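Local atomic coordinates of cytosol aminopeptidase (Staphylococcus aureus subsp. aureus, PDB entry 3KZW), a protein that probably removes N-terminal amino acids from peptides as a metal-dependent leucyl aminopeptidase, and is built as a hexamer of two-domain subunits. Residues T130-M134 with D135-S139; D142-S145 with D146-A150; F162-K166 with S167-A171; I194-G197 with Q198-L202; S207-P210 with P211-T215. All blocks are in the same frame, centred on the assembly; numbering follows the deposited sequence.

Overall arrangement
All five contacts are local, each made within one continuous run of chain, and they follow one another in series. Interactions 1 and 2 belong to the N-terminal domain: the end of strand 129-133 and the start of helix 144-157, with centres about 12 Å apart and side chains touching. Interaction 3, in the loop before strand 175-180, lies about 33 Å from both by centres. Interaction 4 sits in the middle of helix 188-208, near the centre of the chain, and interaction 5 at the end of that helix, about 19 Å away between centres. Interactions 3 and 5 pack together through F162 and Y165, and both reach the second subunit, which suggests that the N-terminal and catalytic parts meet beside a subunit interface.

Interaction 1. Residues T130-M134 with D135-S139; sequences TYLLM and DSFIS
S136 turns back on L133 at the end of the strand, and two backbone oxygens hold the bend. L133 O is gripped twice by S136: by the amide N at 3.2 Å and by the hydroxyl OG at 2.7 Å. The hydroxyl comes in nearly head-on to the carbonyl, whereas the amide lies well above its plane. The S136 torsion (chi1 66°), which tucks OG in over its own backbone, brings the hydroxyl to this oxygen; OG is also bonded to G43 N. The next oxygen, M134 O, takes the amide of F137 at 3.0 Å. The amide bonds of S136 and F137, each reaching back three residues, make a short 3-10 turn that follows the inverse gamma turn centred on L133, and I138 N adds a weak bond to M134 O.

The side chains pack most closely on the F137 ring. L132 CD1 meets CE1 at 3.5 Å, the two side chains crossing at about a right angle, and L133 O lies in the ring plane at its edge. M134 makes a looser Met-aromatic contact, with SD 5.4 Å from the ring centroid and oblique to it, while its CG touches I138 CD1 at 3.8 Å. The more open side carries D135 and I138, both partly exposed; the D135 carboxylate turns to S181 OG and E182 N.

In the sheet, strand 129-133 runs between strands 39-45 and 175-180, parallel to both. F137 packs on V98 and L100 of strand 91-101 and stacks with W115 of helix 108-124.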
loop_
_atom_site.group_PDB
_atom_site.type_symbol
_atom_site.label_atom_id
_atom_site.label_comp_id
_atom_site.label_asym_id
_atom_site.label_seq_id
_atom_site.Cartn_x
_atom_site.Cartn_y
_atom_site.Cartn_z
ATOM N N THR A 130 49.416 28.533 9.658
ATOM C CA THR A 130 49.094 29.455 8.568
ATOM C C THR A 130 48.857 30.887 9.049
ATOM O O THR A 130 48.452 31.111 10.192
ATOM C CB THR A 130 47.871 28.969 7.746
ATOM O OG1 THR A 130 47.550 29.934 6.735
ATOM C CG2 THR A 130 46.655 28.747 8.645
ATOM N N TYR A 131 49.126 31.848 8.168
ATOM C CA TYR A 131 48.757 33.240 8.399
ATOM C C TYR A 131 47.340 33.498 7.893
ATOM O O TYR A 131 46.898 32.898 6.907
ATOM C CB TYR A 131 49.729 34.199 7.701
ATOM C CG TYR A 131 51.140 34.193 8.247
ATOM C CD1 TYR A 131 51.407 34.592 9.557
ATOM C CD2 TYR A 131 52.214 33.810 7.445
ATOM C CE1 TYR A 131 52.704 34.595 10.059
ATOM C CE2 TYR A 131 53.514 33.811 7.936
ATOM C CZ TYR A 131 53.752 34.204 9.243
ATOM O OH TYR A 131 55.039 34.203 9.730
ATOM N N LEU A 132 46.634 34.391 8.579
ATOM C CA LEU A 132 45.293 34.806 8.176
ATOM C C LEU A 132 45.203 36.331 8.175
ATOM O O LEU A 132 45.287 36.972 9.224
ATOM C CB LEU A 132 44.233 34.168 9.089
ATOM C CG LEU A 132 42.737 34.462 8.911
ATOM C CD1 LEU A 132 42.310 34.436 7.460
ATOM C CD2 LEU A 132 41.912 33.466 9.710
ATOM N N LEU A 133 45.052 36.901 6.983
ATOM C CA LEU A 133 44.938 38.346 6.816
ATOM C C LEU A 133 43.499 38.800 7.067
ATOM O O LEU A 133 42.688 38.902 6.141
ATOM C CB LEU A 133 45.430 38.769 5.426
ATOM C CG LEU A 133 46.912 39.130 5.244
ATOM C CD1 LEU A 133 47.859 38.089 5.825
ATOM C CD2 LEU A 133 47.229 39.369 3.775
ATOM N N MET A 134 43.201 39.070 8.336
ATOM C CA MET A 134 41.843 39.365 8.790
ATOM C C MET A 134 41.242 40.632 8.165
ATOM O O MET A 134 40.025 40.713 7.977
ATOM C CB MET A 134 41.807 39.435 10.324
ATOM C CG MET A 134 40.407 39.419 10.946
ATOM S SD MET A 134 39.369 38.019 10.453
ATOM C CE MET A 134 40.122 36.677 11.373
ATOM N N ASP A 135 42.096 41.602 7.838
ATOM C CA ASP A 135 41.661 42.865 7.239
ATOM C C ASP A 135 40.979 42.697 5.882
ATOM O O ASP A 135 40.185 43.549 5.475
ATOM C CB ASP A 135 42.837 43.839 7.114
ATOM C CG ASP A 135 43.324 44.356 8.462
ATOM O OD1 ASP A 135 42.637 44.145 9.486
ATOM O OD2 ASP A 135 44.401 44.984 8.493
ATOM N N SER A 136 41.287 41.600 5.192
ATOM C CA SER A 136 40.695 41.308 3.889
ATOM C C SER A 136 39.277 40.753 4.014
ATOM O O SER A 136 38.552 40.663 3.021
ATOM C CB SER A 136 41.581 40.336 3.099
ATOM O OG SER A 136 41.634 39.060 3.713
ATOM N N PHE A 137 38.893 40.380 5.233
ATOM C CA PHE A 137 37.564 39.833 5.508
ATOM C C PHE A 137 36.596 40.886 6.046
ATOM O O PHE A 137 35.378 40.713 5.969
ATOM C CB PHE A 137 37.662 38.667 6.495
ATOM C CG PHE A 137 38.242 37.415 5.898
ATOM C CD1 PHE A 137 39.619 37.239 5.817
ATOM C CD2 PHE A 137 37.410 36.411 5.422
ATOM C CE1 PHE A 137 40.157 36.089 5.267
ATOM C CE2 PHE A 137 37.942 35.252 4.871
ATOM C CZ PHE A 137 39.319 35.091 4.795
ATOM N N ILE A 138 37.151 41.970 6.583
ATOM C CA ILE A 138 36.372 43.042 7.195
ATOM C C ILE A 138 36.200 44.195 6.219
ATOM O O ILE A 138 37.175 44.710 5.668
ATOM C CB ILE A 138 37.045 43.552 8.490
ATOM C CG1 ILE A 138 37.290 42.386 9.457
ATOM C CG2 ILE A 138 36.203 44.651 9.151
ATOM C CD1 ILE A 138 38.450 42.607 10.414
ATOM N N SER A 139 34.951 44.593 6.006
ATOM C CA SER A 139 34.657 45.685 5.093
ATOM C C SER A 139 34.068 46.872 5.830
ATOM O O SER A 139 33.722 46.785 7.012
ATOM C CB SER A 139 33.706 45.226 3.983
ATOM O OG SER A 139 32.391 45.051 4.479
#

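Interaction 2. Residues D142-S145 with D146-A150; sequences DQLS and DVLMA
L144 and L148 meet one turn apart in the first turns of helix 144-157, whose N-cap position is held by Q143. L144 CG touches L148 CD1 at 3.7 Å, with the two side chains slanting across each other. A first torsion of -59° leads L148 back over the preceding turn, and its own CG comes within 3.3 Å of L144 O. That same oxygen accepts the L148 amide at 3.2 Å, an almost straight bond of 165° at the hydrogen. One residue on, M149 N donates to S145 O at 2.9 Å, so the regular i to i+4 pattern is already in place here. The first turn is less firm: D146 N bonds only weakly to Q143 O.

Just before the N-cap, D142 lies against V147, its OD1 3.8 Å from CG2. OD1 also accepts S139 N, and OD2 forms a salt bridge to R106. Two polar partners thus fix the carboxylate as it meets the valine.

Farther out, helices flank the contact. V147 packs on W115 and A150 on both M111 and W115 of helix 108-124, whereas L148 packs on F189 and I190 of helix 188-208. L144 is partly exposed and reaches I138 of the preceding loop and L184. S145 and M149 also face helix 188-208, through F189 and E192. The M149 chain, kinked at its last two torsions, curls back until its CE methyl stands 4.1 Å from S145 O.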
loop_
_atom_site.group_PDB
_atom_site.type_symbol
_atom_site.label_atom_id
_atom_site.label_comp_id
_atom_site.label_asym_id
_atom_site.label_seq_id
_atom_site.Cartn_x
_atom_site.Cartn_y
_atom_site.Cartn_z
ATOM N N ASP A 142 30.120 45.946 6.947
ATOM C CA ASP A 142 29.693 45.102 8.058
ATOM C C ASP A 142 30.344 45.488 9.378
ATOM O O ASP A 142 31.453 46.027 9.406
ATOM C CB ASP A 142 29.933 43.621 7.749
ATOM C CG ASP A 142 31.149 43.399 6.874
ATOM O OD1 ASP A 142 32.273 43.761 7.292
ATOM O OD2 ASP A 142 30.974 42.863 5.757
ATOM N N GLN A 143 29.624 45.219 10.464
ATOM C CA GLN A 143 30.141 45.421 11.806
ATOM C C GLN A 143 31.131 44.306 12.122
ATOM O O GLN A 143 30.988 43.174 11.645
ATOM C CB GLN A 143 29.003 45.450 12.829
ATOM C CG GLN A 143 29.389 46.078 14.162
ATOM C CD GLN A 143 28.190 46.424 15.034
ATOM O OE1 GLN A 143 28.013 47.580 15.429
ATOM N NE2 GLN A 143 27.363 45.425 15.340
ATOM N N LEU A 144 32.138 44.648 12.920
ATOM C CA LEU A 144 33.225 43.742 13.273
ATOM C C LEU A 144 32.733 42.473 13.970
ATOM O O LEU A 144 33.278 41.391 13.750
ATOM C CB LEU A 144 34.226 44.481 14.164
ATOM C CG LEU A 144 35.577 43.851 14.502
ATOM C CD1 LEU A 144 36.471 43.769 13.276
ATOM C CD2 LEU A 144 36.246 44.661 15.600
ATOM N N SER A 145 31.699 42.613 14.795
ATOM C CA SER A 145 31.198 41.502 15.595
ATOM C C SER A 145 30.583 40.376 14.769
ATOM O O SER A 145 30.739 39.214 15.125
ATOM C CB SER A 145 30.205 41.989 16.652
ATOM O OG SER A 145 28.905 42.141 16.114
ATOM N N ASP A 146 29.899 40.713 13.676
ATOM C CA ASP A 146 29.237 39.697 12.849
ATOM C C ASP A 146 30.227 38.804 12.101
ATOM O O ASP A 146 30.003 37.597 11.967
ATOM C CB ASP A 146 28.249 40.332 11.864
ATOM C CG ASP A 146 27.065 40.998 12.558
ATOM O OD1 ASP A 146 26.960 40.915 13.804
ATOM O OD2 ASP A 146 26.234 41.609 11.849
ATOM N N VAL A 147 31.315 39.404 11.620
ATOM C CA VAL A 147 32.355 38.670 10.896
ATOM C C VAL A 147 33.121 37.740 11.838
ATOM O O VAL A 147 33.344 36.572 11.518
ATOM C CB VAL A 147 33.330 39.627 10.159
ATOM C CG1 VAL A 147 34.443 38.852 9.470
ATOM C CG2 VAL A 147 32.580 40.471 9.141
ATOM N N LEU A 148 33.501 38.262 13.002
ATOM C CA LEU A 148 34.271 37.499 13.987
ATOM C C LEU A 148 33.434 36.445 14.711
ATOM O O LEU A 148 33.960 35.412 15.124
ATOM C CB LEU A 148 34.940 38.439 14.999
ATOM C CG LEU A 148 35.923 39.498 14.479
ATOM C CD1 LEU A 148 36.396 40.388 15.617
ATOM C CD2 LEU A 148 37.112 38.875 13.757
ATOM N N MET A 149 32.138 36.715 14.863
ATOM C CA MET A 149 31.193 35.756 15.433
ATOM C C MET A 149 31.087 34.536 14.522
ATOM O O MET A 149 31.243 33.403 14.975
ATOM C CB MET A 149 29.814 36.399 15.600
ATOM C CG MET A 149 28.849 35.632 16.504
ATOM S SD MET A 149 29.219 35.807 18.267
ATOM C CE MET A 149 29.009 37.578 18.512
ATOM N N ALA A 150 30.830 34.787 13.238
ATOM C CA ALA A 150 30.732 33.741 12.227
ATOM C C ALA A 150 32.025 32.938 12.137
ATOM O O ALA A 150 31.994 31.713 12.024
ATOM C CB ALA A 150 30.382 34.347 10.876
#

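Interaction 3. Residues F162-K166 with S167-A171; sequences FDHYK and SSKKA
K169 folds back over the type I beta turn D163-K166, and its side chain can be followed along the turn atom by atom. CB sits against the D163 carboxylate, 3.4 Å from OD2, with the two side chains crossing at about a right angle. CG, turned in over the lysine's own backbone (chi1 58°), approaches K166 O at 3.5 Å. CD then lies 3.4 Å from D163 O, the oxygen that accepts the K166 amide to close the turn. CE stays near that oxygen, at 3.9 Å. A bend at chi3 carries NZ over one face of the H164 ring, 4.2 Å from CD2. NZ is also 4.2 Å from D163 OD1, beyond a salt bridge, so the attraction between these opposite charges is probably modest on this exposed surface.

K166, the last residue of the turn, leads away from this contact: its NZ bonds to S447 O and A450 O of the second subunit, and S167 OG to D451 of that subunit. The loop links helix 144-157 to strand 175-180, with F162 packed against helix 188-208.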
loop_
_atom_site.group_PDB
_atom_site.type_symbol
_atom_site.label_atom_id
_atom_site.label_comp_id
_atom_site.label_asym_id
_atom_site.label_seq_id
_atom_site.Cartn_x
_atom_site.Cartn_y
_atom_site.Cartn_z
ATOM N N PHE A 162 31.931 13.048 13.744
ATOM C CA PHE A 162 31.623 12.019 14.733
ATOM C C PHE A 162 32.216 10.682 14.276
ATOM O O PHE A 162 31.541 9.862 13.647
ATOM C CB PHE A 162 30.105 11.919 14.941
ATOM C CG PHE A 162 29.703 11.153 16.171
ATOM C CD1 PHE A 162 29.658 11.778 17.411
ATOM C CD2 PHE A 162 29.357 9.808 16.088
ATOM C CE1 PHE A 162 29.283 11.073 18.551
ATOM C CE2 PHE A 162 28.983 9.097 17.224
ATOM C CZ PHE A 162 28.945 9.731 18.458
ATOM N N ASP A 163 33.496 10.482 14.587
ATOM C CA ASP A 163 34.232 9.298 14.142
ATOM C C ASP A 163 34.649 8.401 15.311
ATOM O O ASP A 163 35.602 7.625 15.207
ATOM C CB ASP A 163 35.445 9.704 13.287
ATOM C CG ASP A 163 36.442 10.594 14.042
ATOM O OD1 ASP A 163 36.069 11.201 15.075
ATOM O OD2 ASP A 163 37.608 10.691 13.589
ATOM N N HIS A 164 33.908 8.500 16.411
ATOM C CA HIS A 164 34.234 7.798 17.653
ATOM C C HIS A 164 34.061 6.280 17.565
ATOM O O HIS A 164 34.678 5.534 18.325
ATOM C CB HIS A 164 33.407 8.369 18.811
ATOM C CG HIS A 164 33.698 9.811 19.104
ATOM N ND1 HIS A 164 33.300 10.837 18.271
ATOM C CD2 HIS A 164 34.355 10.398 20.133
ATOM C CE1 HIS A 164 33.698 11.991 18.775
ATOM N NE2 HIS A 164 34.339 11.753 19.905
ATOM N N TYR A 165 33.226 5.831 16.631
ATOM C CA TYR A 165 32.962 4.404 16.447
ATOM C C TYR A 165 33.637 3.837 15.197
ATOM O O TYR A 165 33.411 2.686 14.828
ATOM C CB TYR A 165 31.452 4.131 16.453
ATOM C CG TYR A 165 30.823 4.367 17.806
ATOM C CD1 TYR A 165 30.801 3.357 18.766
ATOM C CD2 TYR A 165 30.269 5.604 18.136
ATOM C CE1 TYR A 165 30.238 3.569 20.017
ATOM C CE2 TYR A 165 29.705 5.825 19.385
ATOM C CZ TYR A 165 29.692 4.804 20.320
ATOM O OH TYR A 165 29.133 5.014 21.556
ATOM N N LYS A 166 34.473 4.655 14.562
ATOM C CA LYS A 166 35.274 4.228 13.420
ATOM C C LYS A 166 36.602 3.660 13.908
ATOM O O LYS A 166 37.243 4.231 14.793
ATOM C CB LYS A 166 35.536 5.406 12.478
ATOM C CG LYS A 166 34.288 6.070 11.915
ATOM C CD LYS A 166 33.800 5.387 10.653
ATOM C CE LYS A 166 32.706 6.202 9.991
ATOM N NZ LYS A 166 32.284 5.601 8.704
ATOM N N SER A 167 37.009 2.534 13.329
ATOM C CA SER A 167 38.307 1.937 13.632
ATOM C C SER A 167 39.434 2.736 12.987
ATOM O O SER A 167 40.535 2.817 13.532
ATOM C CB SER A 167 38.360 0.486 13.160
ATOM O OG SER A 167 37.502 -0.329 13.936
ATOM N N SER A 168 39.146 3.327 11.830
ATOM C CA SER A 168 40.122 4.112 11.086
ATOM C C SER A 168 39.942 5.607 11.331
ATOM O O SER A 168 39.892 6.399 10.386
ATOM C CB SER A 168 40.016 3.806 9.592
ATOM O OG SER A 168 38.798 4.306 9.063
ATOM N N LYS A 169 39.836 5.991 12.601
ATOM C CA LYS A 169 39.730 7.402 12.961
ATOM C C LYS A 169 41.112 8.044 13.046
ATOM O O LYS A 169 42.013 7.520 13.704
ATOM C CB LYS A 169 38.924 7.604 14.254
ATOM C CG LYS A 169 39.454 6.882 15.496
ATOM C CD LYS A 169 38.627 7.218 16.738
ATOM C CE LYS A 169 38.819 8.672 17.176
ATOM N NZ LYS A 169 37.875 9.078 18.256
ATOM N N LYS A 170 41.273 9.170 12.358
ATOM C CA LYS A 170 42.538 9.903 12.342
ATOM C C LYS A 170 42.746 10.694 13.635
ATOM O O LYS A 170 41.782 11.136 14.268
ATOM C CB LYS A 170 42.612 10.826 11.118
ATOM C CG LYS A 170 41.436 11.786 10.977
ATOM C CD LYS A 170 41.308 12.310 9.558
ATOM C CE LYS A 170 40.032 13.122 9.395
ATOM N NZ LYS A 170 39.775 13.471 7.971
ATOM N N ALA A 171 44.011 10.860 14.019
ATOM C CA ALA A 171 44.373 11.572 15.244
ATOM C C ALA A 171 44.029 13.062 15.158
ATOM O O ALA A 171 44.305 13.702 14.140
ATOM C CB ALA A 171 45.854 11.381 15.551
#

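Interaction 4. Residues I194-G197 with Q198-L202; sequences ISIG and QSINL
A first torsion of -77° and an extended chain beyond it run Q198 alongside I194, pointing the same way. Its amide NE2 comes 3.9 Å from I194 CG2, and its CB and CG both lie close to I194 O. S199 adopts a similar first torsion (chi1 -61°), which turns OG back along helix 188-208 to S195 O. That oxygen has two donors from one residue: OG at 2.7 Å, tilted a little from the carbonyl plane, and the S199 amide at 3.1 Å, well above it.

The backbone ladder continues around these groups, with Q198 N bonded to I194 O at 2.8 Å, I200 N to I196 O, and N201 N to G197 O. On another side of the helix, I196 CG2 approaches I200 CD1 at 4.2 Å, and both isoleucines pack on helix 505-512.

Q198 OE1 bonds to R322 and N201 ND2 to E156 O, both beyond this helix, while S195 OG stays within it and bonds to E192 O. In this buried part of the helix the serine hydroxyls are thus satisfied by carbonyls of the same helix, whereas Q198 OE1 and N201 ND2 tie it to its surroundings.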
loop_
_atom_site.group_PDB
_atom_site.type_symbol
_atom_site.label_atom_id
_atom_site.label_comp_id
_atom_site.label_asym_id
_atom_site.label_seq_id
_atom_site.Cartn_x
_atom_site.Cartn_y
_atom_site.Cartn_z
ATOM N N ILE A 194 33.297 30.515 19.273
ATOM C CA ILE A 194 33.833 29.177 19.526
ATOM C C ILE A 194 33.005 28.426 20.570
ATOM O O ILE A 194 32.667 27.255 20.374
ATOM C CB ILE A 194 35.325 29.230 19.952
ATOM C CG1 ILE A 194 36.203 29.654 18.770
ATOM C CG2 ILE A 194 35.795 27.880 20.499
ATOM C CD1 ILE A 194 37.607 30.078 19.154
ATOM N N SER A 195 32.671 29.109 21.663
ATOM C CA SER A 195 31.899 28.505 22.748
ATOM C C SER A 195 30.468 28.171 22.323
ATOM O O SER A 195 29.889 27.195 22.805
ATOM C CB SER A 195 31.913 29.397 23.995
ATOM O OG SER A 195 31.376 30.675 23.716
ATOM N N ILE A 196 29.912 28.975 21.417
ATOM C CA ILE A 196 28.598 28.693 20.830
ATOM C C ILE A 196 28.688 27.470 19.912
ATOM O O ILE A 196 27.854 26.565 19.987
ATOM C CB ILE A 196 28.020 29.924 20.071
ATOM C CG1 ILE A 196 27.628 31.024 21.064
ATOM C CG2 ILE A 196 26.817 29.530 19.212
ATOM C CD1 ILE A 196 27.283 32.361 20.428
ATOM N N GLY A 197 29.714 27.453 19.063
ATOM C CA GLY A 197 29.968 26.343 18.147
ATOM C C GLY A 197 30.194 25.024 18.862
ATOM O O GLY A 197 29.702 23.981 18.422
ATOM N N GLN A 198 30.935 25.072 19.968
ATOM C CA GLN A 198 31.185 23.885 20.792
ATOM C C GLN A 198 29.932 23.410 21.527
ATOM O O GLN A 198 29.799 22.222 21.827
ATOM C CB GLN A 198 32.318 24.142 21.785
ATOM C CG GLN A 198 33.696 24.091 21.158
ATOM C CD GLN A 198 34.820 24.261 22.162
ATOM O OE1 GLN A 198 34.585 24.467 23.355
ATOM N NE2 GLN A 198 36.055 24.178 21.680
ATOM N N SER A 199 29.020 24.339 21.808
ATOM C CA SER A 199 27.730 24.006 22.405
ATOM C C SER A 199 26.836 23.281 21.405
ATOM O O SER A 199 26.096 22.366 21.776
ATOM C CB SER A 199 27.032 25.263 22.923
ATOM O OG SER A 199 27.808 25.892 23.924
ATOM N N ILE A 200 26.912 23.699 20.141
ATOM C CA ILE A 200 26.184 23.049 19.048
ATOM C C ILE A 200 26.710 21.631 18.836
ATOM O O ILE A 200 25.931 20.689 18.666
ATOM C CB ILE A 200 26.263 23.877 17.736
ATOM C CG1 ILE A 200 25.504 25.202 17.901
ATOM C CG2 ILE A 200 25.705 23.086 16.553
ATOM C CD1 ILE A 200 25.794 26.236 16.832
ATOM N N ASN A 201 28.033 21.489 18.875
ATOM C CA ASN A 201 28.684 20.190 18.723
ATOM C C ASN A 201 28.410 19.240 19.883
ATOM O O ASN A 201 28.381 18.024 19.696
ATOM C CB ASN A 201 30.191 20.365 18.510
ATOM C CG ASN A 201 30.526 20.975 17.157
ATOM O OD1 ASN A 201 29.652 21.168 16.311
ATOM N ND2 ASN A 201 31.801 21.277 16.946
ATOM N N LEU A 202 28.212 19.799 21.075
ATOM C CA LEU A 202 27.849 19.007 22.247
ATOM C C LEU A 202 26.477 18.374 22.045
ATOM O O LEU A 202 26.278 17.201 22.361
ATOM C CB LEU A 202 27.864 19.864 23.520
ATOM C CG LEU A 202 27.434 19.186 24.831
ATOM C CD1 LEU A 202 28.461 18.159 25.303
ATOM C CD2 LEU A 202 27.174 20.216 25.916
#

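Interaction 5. Residues S207-P210 with P211-T215; sequences SNMP and PNVLT
P210 and V213 close a beta turn, P210-V213, just past the end of helix 188-208 and before helix 216-226; the backbone angles of P211 and N212 fit type I. The hydrogen bonds converge on P210 O. V213 N donates to it at 2.9 Å from well above the carbonyl plane and closes the turn. L214 N adds an i to i+4 bond at 2.8 Å that is almost straight (174° at the hydrogen) and points nearly end-on at the carbonyl, so the two amides reach the oxygen from different directions. The side-chain amide of N212 bonds outward, its ND2 to V350 O of the second subunit.

Apolar packing falls into two patches. In the first, M209 crosses L214 at about a right angle, with M209 CG 3.7 Å from L214 CB; the same CG also comes near V213 CG1. In the second, the P210 ring lies beside V213 and points the same way, its CB 4.1 Å from V213 CG2.

Contacts with the surroundings extend both patches. P210 and V213 pack on Y165, P210 also touches I449 of the second subunit, and L214 rests on F219 and D222 of helix 216-226. A polar-apolar approach lies beside the turn: the first torsion of N212 (chi1 62°) swings OD1 back to 3.3 Å from P210 CB.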
loop_
_atom_site.group_PDB
_atom_site.type_symbol
_atom_site.label_atom_id
_atom_site.label_comp_id
_atom_site.label_asym_id
_atom_site.label_seq_id
_atom_site.Cartn_x
_atom_site.Cartn_y
_atom_site.Cartn_z
ATOM N N SER A 207 23.117 13.573 19.963
ATOM C CA SER A 207 22.204 13.152 18.908
ATOM C C SER A 207 22.773 12.013 18.061
ATOM O O SER A 207 22.057 11.076 17.716
ATOM C CB SER A 207 21.833 14.340 18.020
ATOM O OG SER A 207 21.239 15.379 18.779
ATOM N N ASN A 208 24.061 12.097 17.742
ATOM C CA ASN A 208 24.733 11.087 16.927
ATOM C C ASN A 208 24.970 9.767 17.654
ATOM O O ASN A 208 25.193 8.736 17.021
ATOM C CB ASN A 208 26.058 11.628 16.381
ATOM C CG ASN A 208 25.895 12.353 15.060
ATOM O OD1 ASN A 208 25.196 11.882 14.158
ATOM N ND2 ASN A 208 26.555 13.500 14.930
ATOM N N MET A 209 24.919 9.810 18.982
ATOM C CA MET A 209 25.143 8.643 19.826
ATOM C C MET A 209 24.152 7.526 19.497
ATOM O O MET A 209 22.954 7.792 19.370
ATOM C CB MET A 209 25.002 9.037 21.295
ATOM C CG MET A 209 25.914 8.274 22.228
ATOM S SD MET A 209 27.578 8.961 22.244
ATOM C CE MET A 209 27.324 10.379 23.335
ATOM N N PRO A 210 24.648 6.277 19.347
ATOM C CA PRO A 210 23.785 5.124 19.073
ATOM C C PRO A 210 22.806 4.873 20.218
ATOM O O PRO A 210 23.184 5.020 21.382
ATOM C CB PRO A 210 24.771 3.956 18.967
ATOM C CG PRO A 210 26.088 4.569 18.720
ATOM C CD PRO A 210 26.067 5.888 19.414
ATOM N N PRO A 211 21.553 4.497 19.893
ATOM C CA PRO A 211 20.496 4.316 20.895
ATOM C C PRO A 211 20.751 3.169 21.879
ATOM O O PRO A 211 20.212 3.181 22.982
ATOM C CB PRO A 211 19.253 4.028 20.051
ATOM C CG PRO A 211 19.771 3.518 18.767
ATOM C CD PRO A 211 21.060 4.236 18.529
ATOM N N ASN A 212 21.559 2.191 21.486
ATOM C CA ASN A 212 21.942 1.121 22.402
ATOM C C ASN A 212 23.038 1.551 23.381
ATOM O O ASN A 212 23.318 0.849 24.355
ATOM C CB ASN A 212 22.332 -0.158 21.643
ATOM C CG ASN A 212 23.534 0.034 20.735
ATOM O OD1 ASN A 212 23.606 0.990 19.966
ATOM N ND2 ASN A 212 24.475 -0.891 20.811
ATOM N N VAL A 213 23.644 2.708 23.116
ATOM C CA VAL A 213 24.641 3.303 24.008
ATOM C C VAL A 213 24.006 4.424 24.841
ATOM O O VAL A 213 24.122 4.430 26.069
ATOM C CB VAL A 213 25.873 3.837 23.229
ATOM C CG1 VAL A 213 26.872 4.493 24.173
ATOM C CG2 VAL A 213 26.545 2.714 22.450
ATOM N N LEU A 214 23.334 5.363 24.170
ATOM C CA LEU A 214 22.657 6.464 24.856
ATOM C C LEU A 214 21.201 6.121 25.184
ATOM O O LEU A 214 20.295 6.321 24.371
ATOM C CB LEU A 214 22.746 7.771 24.054
ATOM C CG LEU A 214 22.367 9.046 24.819
ATOM C CD1 LEU A 214 23.536 9.562 25.646
ATOM C CD2 LEU A 214 21.875 10.124 23.872
ATOM N N THR A 215 21.002 5.593 26.387
ATOM C CA THR A 215 19.680 5.317 26.933
ATOM C C THR A 215 19.288 6.492 27.831
ATOM O O THR A 215 20.141 7.323 28.148
ATOM C CB THR A 215 19.695 4.012 27.754
ATOM O OG1 THR A 215 20.542 4.176 28.898
ATOM C CG2 THR A 215 20.210 2.849 26.907
#